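Putative methyltransferase (Porphyromonas gingivalis, PDB 3LL7) is of unknown function but is probably a methyltransferase that uses S-adenosylmethionine, perhaps acting on RNA. Local coordinates at residues A81-Y86 against E236-L241; I258-L263 against L302-F307; K354-V359 against K401-L406. All blocks are in the same frame, centred on the assembly; numbering follows the deposited sequence. Where two conformers were deposited one is given.

Contact 1: A81-Y86 against E236-L241; sequences AVTSSY and EVKELL
Thr83, which loses the most surface in the contact, turns its two branches to different partners on strand 236-241. Its methyl, CG2, lies 3.7 Å from Lys238 CB, and the two side chains cross at about a right angle. Its hydroxyl faces the carboxylate of Glu239: Thr83 OG1 is 3.3 Å from Glu239 OE1, a weak hydrogen bond at best, and one whose proton has another acceptor within range. The torsion chi1 of 55° puts OG1 between the backbone N and the carbonyl carbon, where it can face Glu239 while CG2 stays beside Lys238. The stronger polar partner of Glu239 is Lys87, just past helix 81-86, whose NZ forms a salt bridge with OE2. A turn further on, Leu241 CD1 comes to the rim of the Tyr86 ring, in the ring plane and 3.9 Å from Tyr86 CD2, while the phenol OH bonds to His229. Lys238 and Glu239 both face Val231 in a classic beta bulge. The axes run roughly parallel, at 28° and 9.6 Å apart. A helix is thus laid on the antiparallel strand inserted between strands 204-209 and 225-233, the diagnostic place of strand 7 in class I, Rossmann-like methyltransferases.

Contact 2: I258-L263 against L302-F307; sequences IHAINL and LKAGAF. With FMT (formic acid), chain E; FMT (formic acid), chain I.
Where the sheet of the probable methyltransferase fold abuts the ferredoxin-like domain, helix 299-304 lays Ala304 against Ile258 and Ala260 of strand 258-263. Residues two apart on a strand face the same way, and the single methyl of Ala304 meets both. Its CB is 4.0 Å from Ile258 CG2 and equally far from Ala260 CB. Ile258 reaches it with the short branch: at chi1 -57° CG1 turns beside the backbone N, which leaves CG2 anti to that N and next to the helix. With such small groups at the touching point, the backbones come close, Ala260 CA and Ala304 CA being 6.3 Å apart. Phe274 of the adjoining strand 272-274 touches Ile258, Ala304 and Ala306 and so extends the apolar patch. The helix ends there, and Gly305 is the first residue to leave it, with a positive phi of 83°; Ala306 then centres an inverse gamma turn. Further along the strand, two formic acid molecules, probably from the crystallisation liquor, bind Asn262. Asn262 N donates to O2 of the formic acid of chain E at 3.1 Å, and Asn262 ND2 donates to O2 of that of chain I at 2.9 Å. No hydrogen bond joins the two segments, so they meet through methyl contacts alone, and the close approach depends on the small alanine side chains.

Contact 3: K354-V359 against K401-L406; sequences KQLRKV and KVLLLL. With FMT (formic acid), chain J.
Leu356 sends its side chain toward Leu403 of strand 401-406, and the contact grows atom by atom along it. Leu356 CB, the first atom, is still 5.7 Å from Leu403 CD1. One atom on, Leu356 CG stands 4.3 Å from Leu403 CD1. Beyond it the two methyls part around that same carbon: Leu356 CD1 lies 3.7 Å from Leu403 CD1, and Leu356 CD2 is 3.8 Å from it. One methyl of Leu403 is therefore seated in the fork of Leu356. With CG beside the backbone N in both leucines (chi1 -64° and -71°), their methyl ends face across the gap and meet at a slant. Leu391, Met383 and Ser381 also touch Leu356, while Leu377 of helix 374-381 packs on Leu403. The second meeting point is looser, with Val359 O 4.2 Å from Leu405 CD2. Residues 354-359 have helical backbone angles without the regular bonds; among the bonds within them is Arg357 NH2 to Lys354 O at 3.3 Å, on a lone pair. At the far end of the strand, Lys401 NZ bonds to Thr395 OG1 and, weakly, to a formic acid that Asn322 and Asn369 also hold. The side-chain contact is apolar, and the second approach sets a backbone carbonyl oxygen beside a leucine methyl without a hydrogen bond, so leucine methyls hold the connection between strands 337-347 and 364-368 to the sheet here.

Overall arrangement
The three contacts follow one another along the chain, each closing before the next opens. Contacts 1 and 2 have centres about 13 Å apart and share the ten-stranded mixed sheet, through strands 236-244 and 258-263. They also touch: Val237 CG2 lies 3.9 Å from Lys303 CB, and Leu263 packs on Tyr86. Contact 3 stands apart, its centre about 36 Å from that of contact 1 and 30 Å from that of contact 2, on the seven-stranded sheet, which combines strands of the ferredoxin-like and THUMP-like ranges. Helix 299-304 of contact 2 follows strand 293-297 of that sheet. Contact 2 thus ties the probable catalytic fold to the C-terminal part, and contact 3 lies wholly within that part.

Contact 1: A81-Y86 against E236-L241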
loop_
_atom_site.group_PDB
_atom_site.type_symbol
_atom_site.label_atom_id
_atom_site.label_comp_id
_atom_site.label_asym_id
_atom_site.label_seq_id
_atom_site.Cartn_x
_atom_site.Cartn_y
_atom_site.Cartn_z
ATOM N N ALA A 81 6.766 0.295 -6.315
ATOM C CA ALA A 81 7.517 -0.918 -6.639
ATOM C C ALA A 81 7.299 -2.075 -5.639
ATOM O O ALA A 81 7.175 -3.237 -6.039
ATOM C CB ALA A 81 9.029 -0.582 -6.749
ATOM N N VAL A 82 7.269 -1.771 -4.344
ATOM C CA VAL A 82 7.208 -2.853 -3.353
ATOM C C VAL A 82 5.854 -3.555 -3.245
ATOM O O VAL A 82 5.810 -4.781 -3.124
ATOM C CB VAL A 82 7.753 -2.439 -1.970
ATOM C CG1 VAL A 82 9.250 -2.729 -1.893
ATOM C CG2 VAL A 82 7.476 -0.978 -1.697
ATOM N N THR A 83 4.754 -2.810 -3.316
ATOM C CA THR A 83 3.440 -3.453 -3.216
ATOM C C THR A 83 3.078 -4.176 -4.497
ATOM O O THR A 83 2.486 -5.267 -4.456
ATOM C CB THR A 83 2.325 -2.464 -2.862
ATOM O OG1 THR A 83 2.306 -1.384 -3.814
ATOM C CG2 THR A 83 2.555 -1.914 -1.466
ATOM N N SER A 84 3.446 -3.584 -5.642
ATOM C CA SER A 84 3.172 -4.249 -6.909
ATOM C C SER A 84 3.776 -5.640 -6.852
ATOM O O SER A 84 3.101 -6.589 -7.147
ATOM C CB SER A 84 3.715 -3.469 -8.101
ATOM O OG SER A 84 5.127 -3.555 -8.148
ATOM N N SER A 85 5.030 -5.772 -6.421
ATOM C CA SER A 85 5.655 -7.115 -6.373
ATOM C C SER A 85 5.108 -8.133 -5.359
ATOM O O SER A 85 5.223 -9.351 -5.577
ATOM C CB SER A 85 7.185 -7.030 -6.284
ATOM O OG SER A 85 7.630 -6.042 -5.359
ATOM N N TYR A 86 4.557 -7.662 -4.233
ATOM C CA TYR A 86 3.872 -8.549 -3.275
ATOM C C TYR A 86 2.709 -9.290 -3.924
ATOM O O TYR A 86 2.448 -10.448 -3.622
ATOM C CB TYR A 86 3.319 -7.734 -2.097
ATOM C CG TYR A 86 2.532 -8.543 -1.076
ATOM C CD1 TYR A 86 3.181 -9.342 -0.133
ATOM C CD2 TYR A 86 1.130 -8.495 -1.048
ATOM C CE1 TYR A 86 2.471 -10.076 0.805
ATOM C CE2 TYR A 86 0.414 -9.204 -0.105
ATOM C CZ TYR A 86 1.087 -10.006 0.809
ATOM O OH TYR A 86 0.402 -10.699 1.731
ATOM N N GLU A 236 3.391 2.842 6.049
ATOM C CA GLU A 236 1.979 3.204 5.945
ATOM C C GLU A 236 1.210 2.193 5.129
ATOM O O GLU A 236 1.784 1.551 4.239
ATOM C CB GLU A 236 1.776 4.620 5.366
ATOM C CG GLU A 236 2.090 4.784 3.901
ATOM C CD GLU A 236 1.708 6.172 3.318
ATOM O OE1 GLU A 236 1.454 7.135 4.071
ATOM O OE2 GLU A 236 1.676 6.292 2.080
ATOM N N VAL A 237 -0.091 2.108 5.392
ATOM C CA VAL A 237 -0.937 1.164 4.658
ATOM C C VAL A 237 -1.068 1.695 3.232
ATOM O O VAL A 237 -1.412 2.880 3.037
ATOM C CB VAL A 237 -2.318 0.970 5.308
ATOM C CG1 VAL A 237 -3.149 0.011 4.480
ATOM C CG2 VAL A 237 -2.185 0.421 6.776
ATOM N N LYS A 238 -0.762 0.840 2.260
ATOM C CA LYS A 238 -0.769 1.219 0.842
ATOM C C LYS A 238 -1.992 0.693 0.119
ATOM O O LYS A 238 -2.509 1.350 -0.808
ATOM C CB LYS A 238 0.488 0.673 0.137
ATOM C CG LYS A 238 1.803 1.347 0.525
ATOM C CD LYS A 238 1.758 2.845 0.292
ATOM C CE LYS A 238 3.116 3.471 0.522
ATOM N NZ LYS A 238 3.036 4.946 0.321
ATOM N N GLU A 239 -2.475 -0.488 0.510
ATOM C CA GLU A 239 -3.611 -1.072 -0.182
ATOM C C GLU A 239 -4.248 -2.202 0.630
ATOM O O GLU A 239 -3.630 -2.774 1.513
ATOM C CB GLU A 239 -3.182 -1.614 -1.561
ATOM C CG GLU A 239 -2.172 -2.731 -1.504
ATOM C CD GLU A 239 -1.404 -2.919 -2.828
ATOM O OE1 GLU A 239 -0.959 -1.908 -3.423
ATOM O OE2 GLU A 239 -1.220 -4.083 -3.245
ATOM N N LEU A 240 -5.490 -2.515 0.304
ATOM C CA LEU A 240 -6.088 -3.756 0.748
ATOM C C LEU A 240 -6.194 -4.637 -0.497
ATOM O O LEU A 240 -6.401 -4.138 -1.612
ATOM C CB LEU A 240 -7.483 -3.525 1.306
ATOM C CG LEU A 240 -7.741 -2.454 2.344
ATOM C CD1 LEU A 240 -9.043 -2.826 3.009
ATOM C CD2 LEU A 240 -6.632 -2.309 3.388
ATOM N N LEU A 241 -6.029 -5.937 -0.321
ATOM C CA LEU A 241 -6.172 -6.837 -1.449
ATOM C C LEU A 241 -7.174 -7.873 -1.041
ATOM O O LEU A 241 -7.092 -8.429 0.061
ATOM C CB LEU A 241 -4.839 -7.491 -1.754
ATOM C CG LEU A 241 -3.766 -6.580 -2.303
ATOM C CD1 LEU A 241 -2.417 -7.289 -2.271
ATOM C CD2 LEU A 241 -4.120 -6.203 -3.752
#

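Contact 2: I258-L263 against L302-F307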
loop_
_atom_site.group_PDB
_atom_site.type_symbol
_atom_site.label_atom_id
_atom_site.label_comp_id
_atom_site.label_asym_id
_atom_site.label_seq_id
_atom_site.Cartn_x
_atom_site.Cartn_y
_atom_site.Cartn_z
ATOM N N ILE A 258 -7.816 -12.591 7.526
ATOM C CA ILE A 258 -7.240 -11.268 7.311
ATOM C C ILE A 258 -5.744 -11.365 7.536
ATOM O O ILE A 258 -5.295 -11.799 8.618
ATOM C CB ILE A 258 -7.860 -10.234 8.267
ATOM C CG1 ILE A 258 -9.400 -10.200 8.073
ATOM C CG2 ILE A 258 -7.282 -8.847 8.042
ATOM C CD1 ILE A 258 -10.128 -9.520 9.226
ATOM N N HIS A 259 -4.973 -10.933 6.534
ATOM C CA HIS A 259 -3.518 -10.907 6.633
ATOM C C HIS A 259 -3.033 -9.476 6.822
ATOM O O HIS A 259 -3.289 -8.613 5.954
ATOM C CB HIS A 259 -2.886 -11.407 5.330
ATOM C CG HIS A 259 -3.136 -12.849 5.034
ATOM N ND1 HIS A 259 -4.390 -13.423 5.059
ATOM C CD2 HIS A 259 -2.275 -13.833 4.689
ATOM C CE1 HIS A 259 -4.289 -14.703 4.738
ATOM N NE2 HIS A 259 -3.017 -14.972 4.507
ATOM N N ALA A 260 -2.299 -9.227 7.907
ATOM C CA ALA A 260 -1.754 -7.893 8.139
ATOM C C ALA A 260 -0.281 -7.992 7.913
ATOM O O ALA A 260 0.404 -8.796 8.569
ATOM C CB ALA A 260 -2.080 -7.403 9.584
ATOM N N ILE A 261 0.227 -7.214 6.960
ATOM C CA ILE A 261 1.642 -7.358 6.656
ATOM C C ILE A 261 2.325 -6.024 6.477
ATOM O O ILE A 261 1.760 -5.110 5.890
ATOM C CB ILE A 261 1.893 -8.294 5.485
ATOM C CG1 ILE A 261 3.393 -8.747 5.480
ATOM C CG2 ILE A 261 1.422 -7.665 4.198
ATOM C CD1 ILE A 261 3.639 -10.102 4.793
ATOM N N ASN A 262 3.535 -5.925 7.003
ATOM C CA ASN A 262 4.288 -4.702 6.909
ATOM C C ASN A 262 5.521 -5.026 6.108
ATOM O O ASN A 262 6.432 -5.638 6.638
ATOM C CB ASN A 262 4.666 -4.191 8.322
ATOM C CG ASN A 262 5.310 -2.825 8.305
ATOM O OD1 ASN A 262 4.931 -1.963 7.518
ATOM N ND2 ASN A 262 6.302 -2.608 9.192
ATOM N N LEU A 263 5.546 -4.632 4.833
ATOM C CA LEU A 263 6.681 -4.961 3.945
ATOM C C LEU A 263 7.918 -4.133 4.282
ATOM O O LEU A 263 7.817 -2.924 4.466
ATOM C CB LEU A 263 6.294 -4.778 2.467
ATOM C CG LEU A 263 5.051 -5.565 2.063
ATOM C CD1 LEU A 263 4.621 -5.249 0.619
ATOM C CD2 LEU A 263 5.236 -7.073 2.301
ATOM N N LEU A 302 -2.960 -2.136 12.914
ATOM C CA LEU A 302 -3.956 -1.159 13.337
ATOM C C LEU A 302 -5.150 -1.087 12.383
ATOM O O LEU A 302 -6.296 -1.113 12.821
ATOM C CB LEU A 302 -3.298 0.227 13.487
ATOM C CG LEU A 302 -2.318 0.374 14.658
ATOM C CD1 LEU A 302 -1.572 1.732 14.555
ATOM C CD2 LEU A 302 -3.016 0.230 15.990
ATOM N N LYS A 303 -4.876 -0.998 11.085
ATOM C CA LYS A 303 -5.940 -0.918 10.093
ATOM C C LYS A 303 -6.775 -2.212 10.065
ATOM O O LYS A 303 -7.988 -2.151 9.878
ATOM C CB LYS A 303 -5.341 -0.657 8.705
ATOM C CG LYS A 303 -6.367 -0.746 7.559
ATOM C CD LYS A 303 -7.433 0.368 7.609
ATOM C CE LYS A 303 -8.474 0.171 6.529
ATOM N NZ LYS A 303 -9.501 1.271 6.530
ATOM N N ALA A 304 -6.112 -3.371 10.216
ATOM C CA ALA A 304 -6.801 -4.688 10.183
ATOM C C ALA A 304 -7.692 -4.880 11.403
ATOM O O ALA A 304 -8.639 -5.642 11.359
ATOM C CB ALA A 304 -5.757 -5.838 10.113
ATOM N N GLY A 305 -7.340 -4.196 12.487
ATOM C CA GLY A 305 -8.090 -4.220 13.737
ATOM C C GLY A 305 -7.799 -5.385 14.665
ATOM O O GLY A 305 -8.675 -5.756 15.465
ATOM N N ALA A 306 -6.588 -5.936 14.599
ATOM C CA ALA A 306 -6.187 -7.065 15.450
ATOM C C ALA A 306 -5.746 -6.582 16.852
ATOM O O ALA A 306 -4.729 -7.041 17.373
ATOM C CB ALA A 306 -5.013 -7.849 14.784
ATOM N N PHE A 307 -6.526 -5.693 17.458
ATOM C CA PHE A 307 -6.121 -5.013 18.708
ATOM C C PHE A 307 -5.912 -5.998 19.867
ATOM O O PHE A 307 -4.861 -5.977 20.562
ATOM C CB PHE A 307 -7.191 -3.979 19.084
ATOM C CG PHE A 307 -7.496 -2.950 17.984
ATOM C CD1 PHE A 307 -6.478 -2.163 17.417
ATOM C CD2 PHE A 307 -8.803 -2.753 17.554
ATOM C CE1 PHE A 307 -6.760 -1.206 16.407
ATOM C CE2 PHE A 307 -9.111 -1.801 16.534
ATOM C CZ PHE A 307 -8.077 -1.031 15.967
HETATM C C FMT E . 3.964 -8.133 10.168
HETATM O O1 FMT E . 2.814 -8.482 10.500
HETATM O O2 FMT E . 4.425 -8.098 9.013
HETATM C C FMT I . 7.354 -5.198 11.156
HETATM O O1 FMT I . 7.036 -6.196 11.804
HETATM O O2 FMT I . 7.174 -4.057 11.569
#

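Contact 3: K354-V359 against K401-L406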
loop_
_atom_site.group_PDB
_atom_site.type_symbol
_atom_site.label_atom_id
_atom_site.label_comp_id
_atom_site.label_asym_id
_atom_site.label_seq_id
_atom_site.Cartn_x
_atom_site.Cartn_y
_atom_site.Cartn_z
ATOM N N LYS A 354 6.314 21.479 30.866
ATOM C CA LYS A 354 7.538 22.300 30.881
ATOM C C LYS A 354 8.675 21.633 31.646
ATOM O O LYS A 354 9.834 22.071 31.582
ATOM C CB LYS A 354 7.268 23.737 31.357
ATOM C CG LYS A 354 6.449 24.597 30.371
ATOM C CD LYS A 354 7.195 24.947 29.076
ATOM C CE LYS A 354 6.376 25.929 28.217
ATOM N NZ LYS A 354 4.992 25.393 27.849
ATOM N N GLN A 355 8.379 20.527 32.334
ATOM C CA GLN A 355 9.446 19.838 33.041
ATOM C C GLN A 355 10.129 18.789 32.207
ATOM O O GLN A 355 11.167 18.260 32.617
ATOM C CB GLN A 355 8.913 19.178 34.303
ATOM C CG GLN A 355 8.459 20.156 35.359
ATOM C CD GLN A 355 8.204 19.455 36.667
ATOM O OE1 GLN A 355 9.116 18.867 37.269
ATOM N NE2 GLN A 355 6.946 19.471 37.105
ATOM N N LEU A 356 9.565 18.444 31.034
ATOM C CA LEU A 356 10.115 17.309 30.293
ATOM C C LEU A 356 11.508 17.445 29.791
ATOM O O LEU A 356 12.213 16.434 29.670
ATOM C CB LEU A 356 9.199 16.893 29.107
ATOM C CG LEU A 356 7.829 16.384 29.474
ATOM C CD1 LEU A 356 7.105 16.070 28.124
ATOM C CD2 LEU A 356 7.896 15.126 30.372
ATOM N N ARG A 357 11.971 18.673 29.546
ATOM C CA ARG A 357 13.362 18.851 29.141
ATOM C C ARG A 357 14.319 18.400 30.243
ATOM O O ARG A 357 15.493 18.151 29.980
ATOM C CB ARG A 357 13.651 20.299 28.756
ATOM C CG ARG A 357 13.086 20.715 27.392
ATOM C CD ARG A 357 13.169 22.223 27.283
ATOM N NE ARG A 357 12.248 22.744 28.281
ATOM C CZ ARG A 357 12.140 24.000 28.696
ATOM N NH1 ARG A 357 12.879 24.960 28.171
ATOM N NH2 ARG A 357 11.238 24.282 29.647
ATOM N N LYS A 358 13.831 18.288 31.474
ATOM C CA LYS A 358 14.694 17.779 32.547
ATOM C C LYS A 358 14.984 16.284 32.398
ATOM O O LYS A 358 16.042 15.823 32.816
ATOM C CB LYS A 358 14.060 18.007 33.924
ATOM C CG LYS A 358 13.872 19.487 34.258
ATOM C CD LYS A 358 13.512 19.679 35.698
ATOM C CE LYS A 358 12.325 18.875 36.135
ATOM N NZ LYS A 358 12.270 18.969 37.648
ATOM N N VAL A 359 14.061 15.544 31.800
ATOM C CA VAL A 359 14.201 14.088 31.790
ATOM C C VAL A 359 15.040 13.530 30.649
ATOM O O VAL A 359 15.693 12.503 30.811
ATOM C CB VAL A 359 12.870 13.373 31.883
ATOM C CG1 VAL A 359 12.173 13.804 33.154
ATOM C CG2 VAL A 359 11.998 13.598 30.640
ATOM N N LYS A 401 -3.682 9.221 32.339
ATOM C CA LYS A 401 -2.834 9.610 31.247
ATOM C C LYS A 401 -1.417 9.646 31.754
ATOM O O LYS A 401 -1.148 10.181 32.866
ATOM C CB LYS A 401 -3.239 11.026 30.748
ATOM C CG LYS A 401 -4.742 11.205 30.352
ATOM C CD LYS A 401 -5.147 10.371 29.112
ATOM C CE LYS A 401 -6.703 10.224 28.920
ATOM N NZ LYS A 401 -7.112 9.450 27.648
ATOM N N VAL A 402 -0.501 9.156 30.920
ATOM C CA VAL A 402 0.911 9.052 31.299
ATOM C C VAL A 402 1.778 9.411 30.120
ATOM O O VAL A 402 1.341 9.326 28.963
ATOM C CB VAL A 402 1.276 7.595 31.764
ATOM C CG1 VAL A 402 0.498 7.230 33.037
ATOM C CG2 VAL A 402 1.014 6.536 30.642
ATOM N N LEU A 403 3.027 9.764 30.422
ATOM C CA LEU A 403 4.089 9.841 29.415
ATOM C C LEU A 403 5.090 8.748 29.712
ATOM O O LEU A 403 5.499 8.543 30.886
ATOM C CB LEU A 403 4.813 11.224 29.470
ATOM C CG LEU A 403 3.918 12.371 28.939
ATOM C CD1 LEU A 403 4.487 13.742 29.326
ATOM C CD2 LEU A 403 3.860 12.285 27.438
ATOM N N LEU A 404 5.464 8.020 28.664
ATOM C CA LEU A 404 6.527 7.004 28.804
ATOM C C LEU A 404 7.773 7.490 28.111
ATOM O O LEU A 404 7.721 7.945 26.958
ATOM C CB LEU A 404 6.097 5.667 28.171
ATOM C CG LEU A 404 4.673 5.139 28.467
ATOM C CD1 LEU A 404 4.464 3.808 27.688
ATOM C CD2 LEU A 404 4.524 4.917 29.991
ATOM N N LEU A 405 8.896 7.367 28.817
ATOM C CA LEU A 405 10.227 7.561 28.223
ATOM C C LEU A 405 10.759 6.188 27.846
ATOM O O LEU A 405 10.872 5.313 28.698
ATOM C CB LEU A 405 11.182 8.269 29.206
ATOM C CG LEU A 405 12.565 8.535 28.565
ATOM C CD1 LEU A 405 12.367 9.557 27.409
ATOM C CD2 LEU A 405 13.536 9.095 29.613
ATOM N N LEU A 406 11.015 6.012 26.542
ATOM C CA LEU A 406 11.321 4.702 25.939
ATOM C C LEU A 406 12.643 4.770 25.192
ATOM O O LEU A 406 12.962 5.801 24.619
ATOM C CB LEU A 406 10.210 4.339 24.919
ATOM C CG LEU A 406 8.770 4.335 25.473
ATOM C CD1 LEU A 406 7.787 4.065 24.343
ATOM C CD2 LEU A 406 8.659 3.289 26.583
HETATM C C FMT J . -10.258 6.731 26.622
HETATM O O1 FMT J . -9.186 6.976 27.181
HETATM O O2 FMT J . -10.371 6.436 25.429
#